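PDB 6QWT: genome polyprotein from Chicken sicinivirus JSY, which probably copies the viral RNA genome, this chain being the 3Dpol RNA-dependent RNA polymerase at the C-terminal end of the polyprotein. Local coordinates for residues A[401-404]-A[405-409]; A[416-419]-A[420-423]; A[434-437]-A[438-441]; A[444-447]-A[448-451]; A[461-464]-A[465-469]. All coordinates share one frame; numbering follows the deposited sequence.

Contact 1. Residues A[401-404]-A[405-409]; sequences SPET and YQQSV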
loop_
_atom_site.group_PDB
_atom_site.type_symbol
_atom_site.label_atom_id
_atom_site.label_comp_id
_atom_site.label_asym_id
_atom_site.label_seq_id
_atom_site.Cartn_x
_atom_site.Cartn_y
_atom_site.Cartn_z
ATOM N N SER A 401 13.973 -4.500 9.146
ATOM C CA SER A 401 14.072 -4.849 10.556
ATOM C C SER A 401 14.201 -6.362 10.705
ATOM O O SER A 401 13.449 -7.108 10.063
ATOM C CB SER A 401 12.847 -4.348 11.320
ATOM O OG SER A 401 11.658 -4.895 10.774
ATOM N N PRO A 402 15.138 -6.852 11.521
ATOM C CA PRO A 402 15.305 -8.310 11.650
ATOM C C PRO A 402 14.049 -9.026 12.116
ATOM O O PRO A 402 13.869 -10.209 11.798
ATOM C CB PRO A 402 16.448 -8.440 12.668
ATOM C CG PRO A 402 17.204 -7.154 12.553
ATOM C CD PRO A 402 16.165 -6.104 12.265
ATOM N N GLU A 403 13.170 -8.334 12.848
ATOM C CA GLU A 403 11.930 -8.946 13.309
ATOM C C GLU A 403 11.075 -9.421 12.143
ATOM O O GLU A 403 10.310 -10.378 12.287
ATOM C CB GLU A 403 11.148 -7.960 14.180
ATOM C CG GLU A 403 10.000 -8.597 14.947
ATOM C CD GLU A 403 9.170 -7.585 15.719
ATOM O OE1 GLU A 403 8.907 -7.820 16.920
ATOM O OE2 GLU A 403 8.784 -6.551 15.128
ATOM N N THR A 404 11.191 -8.767 10.985
ATOM C CA THR A 404 10.418 -9.169 9.814
ATOM C C THR A 404 10.692 -10.625 9.447
ATOM O O THR A 404 9.780 -11.458 9.441
ATOM C CB THR A 404 10.732 -8.243 8.636
ATOM O OG1 THR A 404 10.294 -6.911 8.939
ATOM C CG2 THR A 404 10.030 -8.728 7.381
ATOM N N TYR A 405 11.948 -10.955 9.139
ATOM C CA TYR A 405 12.260 -12.305 8.681
ATOM C C TYR A 405 12.516 -13.289 9.817
ATOM O O TYR A 405 12.453 -14.502 9.587
ATOM C CB TYR A 405 13.466 -12.293 7.729
ATOM C CG TYR A 405 14.677 -11.522 8.204
ATOM C CD1 TYR A 405 14.865 -10.194 7.838
ATOM C CD2 TYR A 405 15.650 -12.129 8.990
ATOM C CE1 TYR A 405 15.981 -9.483 8.257
ATOM C CE2 TYR A 405 16.772 -11.424 9.415
ATOM C CZ TYR A 405 16.930 -10.103 9.045
ATOM O OH TYR A 405 18.035 -9.396 9.462
ATOM N N GLN A 406 12.797 -12.807 11.031
ATOM C CA GLN A 406 12.901 -13.715 12.169
ATOM C C GLN A 406 11.534 -14.270 12.556
ATOM O O GLN A 406 11.411 -15.449 12.907
ATOM C CB GLN A 406 13.549 -13.005 13.357
ATOM C CG GLN A 406 15.053 -12.806 13.206
ATOM C CD GLN A 406 15.632 -11.895 14.272
ATOM O OE1 GLN A 406 14.900 -11.206 14.983
ATOM N NE2 GLN A 406 16.955 -11.887 14.389
ATOM N N GLN A 407 10.493 -13.438 12.492
ATOM C CA GLN A 407 9.160 -13.892 12.870
ATOM C C GLN A 407 8.459 -14.610 11.722
ATOM O O GLN A 407 7.793 -15.627 11.943
ATOM C CB GLN A 407 8.316 -12.709 13.348
ATOM C CG GLN A 407 8.840 -12.028 14.603
ATOM C CD GLN A 407 8.898 -12.957 15.802
ATOM O OE1 GLN A 407 7.902 -13.581 16.172
ATOM N NE2 GLN A 407 10.070 -13.050 16.419
ATOM N N SER A 408 8.593 -14.100 10.494
ATOM C CA SER A 408 7.860 -14.680 9.370
ATOM C C SER A 408 8.292 -16.113 9.093
ATOM O O SER A 408 7.471 -16.933 8.664
ATOM C CB SER A 408 8.049 -13.833 8.111
ATOM O OG SER A 408 7.417 -12.572 8.239
ATOM N N VAL A 409 9.566 -16.433 9.328
ATOM C CA VAL A 409 10.068 -17.761 9.004
ATOM C C VAL A 409 9.440 -18.830 9.883
ATOM O O VAL A 409 9.463 -20.014 9.527
ATOM C CB VAL A 409 11.605 -17.796 9.111
ATOM C CG1 VAL A 409 12.042 -17.847 10.569
ATOM C CG2 VAL A 409 12.165 -18.976 8.328
#

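Contact 2. Residues A[416-419]-A[420-423]; sequences PFQD and VITS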
loop_
_atom_site.group_PDB
_atom_site.type_symbol
_atom_site.label_atom_id
_atom_site.label_comp_id
_atom_site.label_asym_id
_atom_site.label_seq_id
_atom_site.Cartn_x
_atom_site.Cartn_y
_atom_site.Cartn_z
ATOM N N PRO A 416 5.221 -25.235 -0.161
ATOM C CA PRO A 416 6.544 -25.789 0.166
ATOM C C PRO A 416 7.322 -24.803 1.024
ATOM O O PRO A 416 7.536 -23.651 0.638
ATOM C CB PRO A 416 7.196 -25.992 -1.208
ATOM C CG PRO A 416 6.052 -26.016 -2.180
ATOM C CD PRO A 416 5.023 -25.089 -1.612
ATOM N N PHE A 417 7.737 -25.262 2.208
ATOM C CA PHE A 417 8.353 -24.355 3.172
ATOM C C PHE A 417 9.639 -23.744 2.631
ATOM O O PHE A 417 10.010 -22.634 3.032
ATOM C CB PHE A 417 8.618 -25.085 4.489
ATOM C CG PHE A 417 9.191 -24.206 5.563
ATOM C CD1 PHE A 417 8.618 -22.978 5.849
ATOM C CD2 PHE A 417 10.303 -24.605 6.286
ATOM C CE1 PHE A 417 9.144 -22.162 6.838
ATOM C CE2 PHE A 417 10.829 -23.797 7.279
ATOM C CZ PHE A 417 10.248 -22.572 7.553
ATOM N N GLN A 418 10.324 -24.440 1.719
ATOM C CA GLN A 418 11.544 -23.889 1.135
ATOM C C GLN A 418 11.268 -22.585 0.401
ATOM O O GLN A 418 12.138 -21.708 0.348
ATOM C CB GLN A 418 12.185 -24.916 0.197
ATOM C CG GLN A 418 13.423 -24.425 -0.542
ATOM C CD GLN A 418 14.534 -23.988 0.396
ATOM O OE1 GLN A 418 14.951 -24.739 1.278
ATOM N NE2 GLN A 418 15.020 -22.764 0.208
ATOM N N ASP A 419 10.063 -22.426 -0.152
ATOM C CA ASP A 419 9.706 -21.163 -0.791
ATOM C C ASP A 419 9.650 -20.020 0.216
ATOM O O ASP A 419 9.975 -18.877 -0.129
ATOM C CB ASP A 419 8.368 -21.295 -1.516
ATOM C CG ASP A 419 8.431 -22.261 -2.686
ATOM O OD1 ASP A 419 7.427 -22.375 -3.422
ATOM O OD2 ASP A 419 9.486 -22.907 -2.867
ATOM N N VAL A 420 9.246 -20.303 1.457
ATOM C CA VAL A 420 9.254 -19.276 2.494
ATOM C C VAL A 420 10.686 -18.881 2.840
ATOM O O VAL A 420 11.001 -17.691 2.984
ATOM C CB VAL A 420 8.485 -19.768 3.733
ATOM C CG1 VAL A 420 8.643 -18.787 4.894
ATOM C CG2 VAL A 420 7.016 -19.976 3.396
ATOM N N ILE A 421 11.575 -19.868 2.970
ATOM C CA ILE A 421 12.972 -19.588 3.293
ATOM C C ILE A 421 13.638 -18.800 2.173
ATOM O O ILE A 421 14.376 -17.839 2.425
ATOM C CB ILE A 421 13.721 -20.903 3.578
ATOM C CG1 ILE A 421 13.429 -21.386 4.994
ATOM C CG2 ILE A 421 15.218 -20.738 3.374
ATOM C CD1 ILE A 421 13.227 -22.855 5.059
ATOM N N THR A 422 13.387 -19.192 0.922
ATOM C CA THR A 422 14.029 -18.524 -0.206
ATOM C C THR A 422 13.643 -17.050 -0.276
ATOM O O THR A 422 14.502 -16.186 -0.484
ATOM C CB THR A 422 13.670 -19.241 -1.507
ATOM O OG1 THR A 422 14.212 -20.567 -1.486
ATOM C CG2 THR A 422 14.235 -18.494 -2.701
ATOM N N SER A 423 12.356 -16.737 -0.092
ATOM C CA SER A 423 11.920 -15.352 -0.239
ATOM C C SER A 423 12.423 -14.472 0.901
ATOM O O SER A 423 12.596 -13.262 0.714
ATOM C CB SER A 423 10.395 -15.286 -0.338
ATOM O OG SER A 423 9.790 -16.009 0.715
HETATM O O HOH W 1 12.083 -21.960 -3.394
#

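Contact 3. Residues A[434-437]-A[438-441]; sequences NNYQ and KWCD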
loop_
_atom_site.group_PDB
_atom_site.type_symbol
_atom_site.label_atom_id
_atom_site.label_comp_id
_atom_site.label_asym_id
_atom_site.label_seq_id
_atom_site.Cartn_x
_atom_site.Cartn_y
_atom_site.Cartn_z
ATOM N N ASN A 434 27.559 -11.903 7.973
ATOM C CA ASN A 434 27.543 -12.715 9.180
ATOM C C ASN A 434 26.274 -12.545 10.002
ATOM O O ASN A 434 25.928 -13.448 10.770
ATOM C CB ASN A 434 28.774 -12.405 10.037
ATOM C CG ASN A 434 30.057 -12.910 9.400
ATOM O OD1 ASN A 434 30.144 -14.071 8.993
ATOM N ND2 ASN A 434 31.050 -12.038 9.292
ATOM N N ASN A 435 25.572 -11.420 9.865
ATOM C CA ASN A 435 24.222 -11.350 10.410
ATOM C C ASN A 435 23.276 -12.233 9.609
ATOM O O ASN A 435 22.379 -12.868 10.172
ATOM C CB ASN A 435 23.737 -9.903 10.432
ATOM C CG ASN A 435 24.555 -9.040 11.364
ATOM O OD1 ASN A 435 24.723 -9.369 12.538
ATOM N ND2 ASN A 435 25.084 -7.937 10.846
ATOM N N TYR A 436 23.478 -12.296 8.291
ATOM C CA TYR A 436 22.746 -13.249 7.466
ATOM C C TYR A 436 23.034 -14.678 7.898
ATOM O O TYR A 436 22.118 -15.500 8.012
ATOM C CB TYR A 436 23.119 -13.046 5.999
ATOM C CG TYR A 436 22.472 -14.009 5.030
ATOM C CD1 TYR A 436 21.089 -14.076 4.903
ATOM C CD2 TYR A 436 23.244 -14.844 4.231
ATOM C CE1 TYR A 436 20.495 -14.954 4.010
ATOM C CE2 TYR A 436 22.657 -15.725 3.338
ATOM C CZ TYR A 436 21.282 -15.774 3.232
ATOM O OH TYR A 436 20.692 -16.647 2.341
ATOM N N GLN A 437 24.308 -14.991 8.154
ATOM C CA GLN A 437 24.670 -16.347 8.547
ATOM C C GLN A 437 24.051 -16.721 9.887
ATOM O O GLN A 437 23.619 -17.862 10.081
ATOM C CB GLN A 437 26.190 -16.488 8.601
ATOM C CG GLN A 437 26.666 -17.926 8.678
ATOM C CD GLN A 437 26.151 -18.763 7.525
ATOM O OE1 GLN A 437 26.220 -18.352 6.364
ATOM N NE2 GLN A 437 25.619 -19.939 7.839
ATOM N N LYS A 438 23.997 -15.768 10.825
ATOM C CA LYS A 438 23.418 -16.054 12.136
ATOM C C LYS A 438 21.944 -16.419 12.016
ATOM O O LYS A 438 21.467 -17.344 12.684
ATOM C CB LYS A 438 23.604 -14.855 13.068
ATOM C CG LYS A 438 25.018 -14.698 13.610
ATOM C CD LYS A 438 25.179 -13.376 14.353
ATOM C CE LYS A 438 26.587 -13.211 14.917
ATOM N NZ LYS A 438 27.615 -13.076 13.848
ATOM N N TRP A 439 21.207 -15.700 11.168
ATOM C CA TRP A 439 19.813 -16.045 10.920
ATOM C C TRP A 439 19.701 -17.425 10.280
ATOM O O TRP A 439 18.885 -18.251 10.703
ATOM C CB TRP A 439 19.162 -14.979 10.038
ATOM C CG TRP A 439 17.765 -15.318 9.622
ATOM C CD1 TRP A 439 16.644 -15.282 10.400
ATOM C CD2 TRP A 439 17.338 -15.749 8.324
ATOM N NE1 TRP A 439 15.545 -15.665 9.669
ATOM C CE2 TRP A 439 15.945 -15.956 8.389
ATOM C CE3 TRP A 439 17.999 -15.982 7.112
ATOM C CZ2 TRP A 439 15.201 -16.384 7.291
ATOM C CZ3 TRP A 439 17.259 -16.408 6.023
ATOM C CH2 TRP A 439 15.874 -16.603 6.119
ATOM N N CYS A 440 20.524 -17.695 9.262
ATOM C CA CYS A 440 20.477 -18.996 8.595
ATOM C C CYS A 440 20.796 -20.129 9.563
ATOM O O CYS A 440 20.121 -21.165 9.561
ATOM C CB CYS A 440 21.450 -19.025 7.415
ATOM S SG CYS A 440 21.086 -17.865 6.074
ATOM N N ASP A 441 21.826 -19.953 10.396
ATOM C CA ASP A 441 22.227 -21.017 11.311
ATOM C C ASP A 441 21.158 -21.279 12.365
ATOM O O ASP A 441 20.885 -22.436 12.705
ATOM C CB ASP A 441 23.562 -20.664 11.970
ATOM C CG ASP A 441 24.733 -20.758 11.008
ATOM O OD1 ASP A 441 24.567 -21.351 9.919
ATOM O OD2 ASP A 441 25.821 -20.236 11.336
HETATM O O HOH W 2 27.521 -10.785 12.815
#

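Contact 4. Residues A[444-447]-A[448-451]; sequences QAQC and LKSG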
loop_
_atom_site.group_PDB
_atom_site.type_symbol
_atom_site.label_atom_id
_atom_site.label_comp_id
_atom_site.label_asym_id
_atom_site.label_seq_id
_atom_site.Cartn_x
_atom_site.Cartn_y
_atom_site.Cartn_z
ATOM N N GLN A 444 18.264 -23.087 10.687
ATOM C CA GLN A 444 18.603 -24.456 10.311
ATOM C C GLN A 444 18.576 -25.392 11.515
ATOM O O GLN A 444 18.126 -26.539 11.407
ATOM C CB GLN A 444 19.975 -24.491 9.640
ATOM C CG GLN A 444 20.508 -25.891 9.398
ATOM C CD GLN A 444 21.242 -26.006 8.084
ATOM O OE1 GLN A 444 22.228 -25.308 7.850
ATOM N NE2 GLN A 444 20.763 -26.885 7.211
ATOM N N ALA A 445 19.053 -24.925 12.669
ATOM C CA ALA A 445 19.075 -25.781 13.850
ATOM C C ALA A 445 17.662 -26.137 14.295
ATOM O O ALA A 445 17.392 -27.283 14.671
ATOM C CB ALA A 445 19.847 -25.102 14.981
ATOM N N GLN A 446 16.743 -25.170 14.246
ATOM C CA GLN A 446 15.361 -25.451 14.618
ATOM C C GLN A 446 14.694 -26.371 13.603
ATOM O O GLN A 446 13.969 -27.298 13.982
ATOM C CB GLN A 446 14.578 -24.146 14.757
ATOM C CG GLN A 446 13.202 -24.319 15.377
ATOM C CD GLN A 446 13.271 -24.792 16.816
ATOM O OE1 GLN A 446 13.895 -24.153 17.663
ATOM N NE2 GLN A 446 12.628 -25.921 17.099
ATOM N N CYS A 447 14.932 -26.132 12.309
ATOM C CA CYS A 447 14.338 -26.972 11.272
ATOM C C CYS A 447 14.806 -28.416 11.391
ATOM O O CYS A 447 14.044 -29.351 11.109
ATOM C CB CYS A 447 14.680 -26.422 9.889
ATOM S SG CYS A 447 13.826 -24.901 9.449
ATOM N N LEU A 448 16.064 -28.616 11.795
ATOM C CA LEU A 448 16.594 -29.967 11.944
ATOM C C LEU A 448 15.778 -30.769 12.950
ATOM O O LEU A 448 15.523 -31.963 12.747
ATOM C CB LEU A 448 18.066 -29.901 12.364
ATOM C CG LEU A 448 18.885 -31.191 12.464
ATOM C CD1 LEU A 448 20.334 -30.926 12.080
ATOM C CD2 LEU A 448 18.807 -31.803 13.862
ATOM N N LYS A 449 15.351 -30.128 14.041
ATOM C CA LYS A 449 14.546 -30.817 15.041
ATOM C C LYS A 449 13.161 -31.174 14.522
ATOM O O LYS A 449 12.516 -32.069 15.079
ATOM C CB LYS A 449 14.422 -29.958 16.301
ATOM C CG LYS A 449 15.753 -29.603 16.945
ATOM C CD LYS A 449 15.560 -28.583 18.057
ATOM C CE LYS A 449 16.842 -28.383 18.845
ATOM N NZ LYS A 449 18.014 -28.202 17.944
ATOM N N SER A 450 12.700 -30.504 13.468
ATOM C CA SER A 450 11.383 -30.740 12.895
ATOM C C SER A 450 11.421 -31.637 11.666
ATOM O O SER A 450 10.377 -31.860 11.046
ATOM C CB SER A 450 10.721 -29.403 12.537
ATOM O OG SER A 450 10.799 -28.492 13.622
ATOM N N GLY A 451 12.592 -32.153 11.298
ATOM C CA GLY A 451 12.693 -33.030 10.149
ATOM C C GLY A 451 12.751 -32.333 8.811
ATOM O O GLY A 451 12.424 -32.952 7.792
#

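Contact 5. Residues A[461-464]-A[465-469]; sequences VLQY and RWLAT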
loop_
_atom_site.group_PDB
_atom_site.type_symbol
_atom_site.label_atom_id
_atom_site.label_comp_id
_atom_site.label_asym_id
_atom_site.label_seq_id
_atom_site.Cartn_x
_atom_site.Cartn_y
_atom_site.Cartn_z
ATOM N N VAL A 461 25.938 -15.178 -3.839
ATOM C CA VAL A 461 24.963 -15.069 -4.921
ATOM C C VAL A 461 24.092 -13.833 -4.728
ATOM O O VAL A 461 23.848 -13.069 -5.671
ATOM C CB VAL A 461 24.109 -16.348 -5.005
ATOM C CG1 VAL A 461 22.910 -16.133 -5.925
ATOM C CG2 VAL A 461 24.953 -17.526 -5.477
ATOM N N LEU A 462 23.608 -13.617 -3.504
ATOM C CA LEU A 462 22.716 -12.490 -3.257
ATOM C C LEU A 462 23.452 -11.164 -3.391
ATOM O O LEU A 462 22.923 -10.211 -3.976
ATOM C CB LEU A 462 22.079 -12.619 -1.874
ATOM C CG LEU A 462 21.162 -13.834 -1.713
ATOM C CD1 LEU A 462 20.826 -14.091 -0.249
ATOM C CD2 LEU A 462 19.896 -13.666 -2.544
ATOM N N GLN A 463 24.675 -11.082 -2.860
ATOM C CA GLN A 463 25.417 -9.829 -2.929
ATOM C C GLN A 463 25.850 -9.520 -4.355
ATOM O O GLN A 463 25.792 -8.363 -4.785
ATOM C CB GLN A 463 26.623 -9.873 -1.990
ATOM C CG GLN A 463 27.563 -8.673 -2.112
ATOM C CD GLN A 463 26.968 -7.375 -1.577
ATOM O OE1 GLN A 463 25.807 -7.325 -1.161
ATOM N NE2 GLN A 463 27.770 -6.315 -1.584
ATOM N N TYR A 464 26.278 -10.536 -5.109
ATOM C CA TYR A 464 26.642 -10.296 -6.502
ATOM C C TYR A 464 25.446 -9.790 -7.298
ATOM O O TYR A 464 25.545 -8.799 -8.029
ATOM C CB TYR A 464 27.196 -11.564 -7.155
ATOM C CG TYR A 464 27.156 -11.461 -8.665
ATOM C CD1 TYR A 464 28.083 -10.681 -9.350
ATOM C CD2 TYR A 464 26.163 -12.100 -9.403
ATOM C CE1 TYR A 464 28.036 -10.562 -10.723
ATOM C CE2 TYR A 464 26.110 -11.981 -10.777
ATOM C CZ TYR A 464 27.048 -11.213 -11.432
ATOM O OH TYR A 464 27.000 -11.095 -12.805
ATOM N N ARG A 465 24.305 -10.473 -7.180
ATOM C CA ARG A 465 23.142 -10.088 -7.973
ATOM C C ARG A 465 22.608 -8.722 -7.564
ATOM O O ARG A 465 22.085 -7.990 -8.412
ATOM C CB ARG A 465 22.053 -11.156 -7.866
ATOM C CG ARG A 465 22.259 -12.307 -8.843
ATOM C CD ARG A 465 21.061 -13.235 -8.916
ATOM N NE ARG A 465 19.882 -12.596 -9.497
ATOM C CZ ARG A 465 19.719 -12.347 -10.793
ATOM N NH1 ARG A 465 18.606 -11.766 -11.221
ATOM N NH2 ARG A 465 20.666 -12.673 -11.665
ATOM N N TRP A 466 22.744 -8.347 -6.290
ATOM C CA TRP A 466 22.345 -7.002 -5.884
ATOM C C TRP A 466 23.239 -5.952 -6.529
ATOM O O TRP A 466 22.747 -4.967 -7.093
ATOM C CB TRP A 466 22.387 -6.859 -4.365
ATOM C CG TRP A 466 22.061 -5.463 -3.918
ATOM C CD1 TRP A 466 20.828 -4.880 -3.892
ATOM C CD2 TRP A 466 22.984 -4.468 -3.449
ATOM N NE1 TRP A 466 20.923 -3.589 -3.432
ATOM C CE2 TRP A 466 22.237 -3.311 -3.153
ATOM C CE3 TRP A 466 24.369 -4.443 -3.252
ATOM C CZ2 TRP A 466 22.826 -2.144 -2.667
ATOM C CZ3 TRP A 466 24.952 -3.284 -2.769
ATOM C CH2 TRP A 466 24.182 -2.151 -2.482
ATOM N N LEU A 467 24.560 -6.142 -6.446
ATOM C CA LEU A 467 25.487 -5.204 -7.068
ATOM C C LEU A 467 25.242 -5.104 -8.568
ATOM O O LEU A 467 25.366 -4.023 -9.152
ATOM C CB LEU A 467 26.928 -5.625 -6.788
ATOM C CG LEU A 467 27.465 -5.384 -5.377
ATOM C CD1 LEU A 467 28.795 -6.104 -5.185
ATOM C CD2 LEU A 467 27.614 -3.896 -5.107
ATOM N N ALA A 468 24.877 -6.219 -9.203
ATOM C CA ALA A 468 24.640 -6.212 -10.642
ATOM C C ALA A 468 23.427 -5.363 -10.998
ATOM O O ALA A 468 23.468 -4.574 -11.950
ATOM C CB ALA A 468 24.461 -7.644 -11.151
ATOM N N THR A 469 22.330 -5.510 -10.253
ATOM C CA THR A 469 21.121 -4.774 -10.616
ATOM C C THR A 469 21.246 -3.293 -10.272
ATOM O O THR A 469 20.722 -2.432 -10.993
ATOM C CB THR A 469 19.896 -5.393 -9.935
ATOM O OG1 THR A 469 19.980 -5.202 -8.517
ATOM C CG2 THR A 469 19.809 -6.880 -10.248
#

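Contact 1. Residues A[401-404]-A[405-409]
Pro402 packs against the Tyr405 ring: CA of Pro402 lies over one face, 4.0 Å from the ring centroid in a CH-pi contact, and CB of Pro402 reaches OH of Tyr405 at 3.7 Å. The ring is folded back because Tyr405 takes the crowded position between backbone N and carbonyl carbon (chi1 49°), which also sets O of Pro402 above the centre of one face. Leu424, Ala428 and, edge-to-face, Trp439 also pack on this buried tyrosine. The methylenes CG of Glu403 and CG of Gln407 also touch, 3.6 Å apart; their polar ends turn to Thr33 and to the Pro31 and Thr33 backbone. All this occupies the short helix 402-408, in the thumb of the right-hand polymerase fold. Among the hydrogen bonds, N of Gln406 gives O of Pro402 a 2.9 Å bond, and Gln407 N bonds to Glu403 O one residue on. Thr404 O is gripped twice by Ser408, by its N at 3.1 Å and its OG at 2.9 Å, from opposite faces of the carbonyl plane. At the helix start, OG of Ser401 and OG1 of Thr404 share a 3.0 Å hydrogen bond.

Contact 2. Residues A[416-419]-A[420-423]
Phe417 and Ile421 form the tight side of this first turn of helix 417-428. CD1 of Ile421 sits over one face of the phenyl ring in a CH-pi contact, 3.9 Å from the centroid of the Phe417 ring and 30° off its normal; the closest ring atom is CE2 of Phe417, 3.4 Å from CD1 of Ile421. With its CG anti to the backbone N (chi1 -177°), Phe417 swings its ring alongside the helix, where CD1 of Phe417 also meets CB of Val420 at 3.8 Å. Phe452 approaches the same ring edge-to-face, and Ser24 and Pro25 cover it further. Toward the solvent side the contact becomes polar and looser. The Gln418 chain bends at chi2 (59°), bringing NE2 to OG1 of Thr422 in a 2.9 Å hydrogen bond that lies in the amide plane; the same NE2 also binds Ile455 O, tying the helix to the loop that follows helix 433-449. These two bonds from NE2 limit the rotation of the glutamine amide. A water bridges the exposed edge, donating to OD2 of Asp419 at 2.8 Å and to OG1 of Thr422 at 3.2 Å, so that Thr422 OG1 accepts from both an amide and a water. The carboxylate of Asp419 stands in the first helical turn, where its negative charge would be expected to interact favourably with the helix dipole.

Contact 3. Residues A[434-437]-A[438-441]
Cys440 sets its sulfur over one face of the Tyr436 ring, SG lying 3.6 Å from the ring centroid and 16° off the normal, a Cys sulfur-aromatic contact displaced toward the CZ side, where SG is 3.5 Å from CZ of Tyr436. Trp439 adds a looser touch, its CZ3 reaching CE1 of Tyr436 at 4.1 Å. On the exposed side Gln437 bends at chi2 (57°) to send NE2 to OD1 of Asp441; the bond is 2.7 Å long, runs in the amide plane but meets the carboxylate from above its own plane. Lys438 curls back at its end, where a water accepts from NZ and donates to OD1 of Asn435, 3.1 Å from that water. Behind these pairs stand regular i to i+4 backbone bonds, from Lys438 N to Asn434 O through Asp441 N to Gln437 O. Farther out, Ile457 O accepts from the Tyr436 hydroxyl, Cys425 and Leu462 pack on its ring, and Trp439 rests on Leu424 and Ala428. The result is an amphipathic helix, with aromatic and thiol groups buried and amide and charged groups outward, as suits the packed helices of a polymerase thumb.

Contact 4. Residues A[444-447]-A[448-451]
A Schellman motif closes helix 433-449 at Gly451, whose positive phi (81°) turns the chain out of the helix while its N reaches back to O of Leu448 over 3.3 Å. N of Ser450 adds a further bond, 2.9 Å to O of Cys447, with the donor well above the carbonyl plane. Before it the helix is regular: N of Leu448 donates to O of Gln444 at 3.0 Å. The transition shows at Gln446 O, which takes only weak bonds within this turn, from N of Lys449 at 3.1 Å with a strongly bent angle and from N of Ser450 at 3.5 Å. Few side chains meet here. Lys449 has its CG beside its own backbone N (chi1 -59°), so that the chain runs back along the helix and bends at its end, placing NZ 3.5 Å from O of Ala445 in a weak bond, while its methylenes pass the Gln446 side chain at about a right angle. Ser450 OG has its firm partner in Pro25 O, which fastens the helix end to an N-terminal loop. On the buried flank Cys447 touches Ala26 and Pro454. Most of the remaining surface is exposed, including Leu448 and Lys449. Backbone bonds rather than side-chain packing therefore shape this C-terminal Schellman capping motif with glycine at C', here at the outer end of a thumb helix.

Contact 5. Residues A[461-464]-A[465-469]
Gln463 and Trp466 run side by side and point the same way, the amide and indole planes only 26° apart, with OE1 of Gln463 lying 3.8 Å from CE3 of Trp466. Both side chains leave the helix with CG anti to the backbone N (Trp466 chi1 177°), a common first torsion that sends them the same way, and the bend of Gln463 at chi2 (70°) brings the amide along the indole. Leu467 crosses the glutamine obliquely, bringing CD1 to 3.7 Å from NE2 of Gln463, so the OE1 end of the amide meets the indole and the NE2 end the leucine. That NE2 is held by Asp389 OD2. One residue round, the Tyr464 ring stands out from the helix beside Arg465 and Ala468: CG of Arg465 comes to 3.9 Å from CD2 of Tyr464, and the methyl CB of Ala468 makes a loose contact, 4.4 Å from CZ of Tyr464. These are exposed groups. Beneath the side chains the backbone is regular, with N of Leu467 bound to O of Gln463 at 3.0 Å and N of Ala468 to O of Tyr464 at 2.9 Å; near the end OG1 of Thr469 turns back to O of Trp466 at 3.1 Å. Trp466 is the buried anchor: NE1 donates to Asp213 O, His397 stacks on its rings and His430 meets them edge-to-face. Upstream, Leu462 packs on Cys425 and Tyr426. This is an amphipathic C-terminal helix, here the last of the chain, joining the thumb helices to the segments around Asp213 and Asp389.

The five contacts follow one another along the C-terminal part of the chain, none nesting or crossing; each is local to one helix and closes only a turn. Contact 1 opens the series on helix 402-408, and Val409 meets Phe417 of contact 2, where helix 417-428 begins. Contacts 3 and 4 share helix 433-449: contact 3 presents Trp439 to both contact 1 and contact 2, while contact 4, farther along, brings Cys447 against Phe417. Contact 5, on helix 459-469, rejoins the bundle where Leu462 meets Tyr436 of contact 3, but stays apart from contact 4, centres about 29 Å away. Together they describe a helical thumb, the last helix leading back toward the rest of the polymerase.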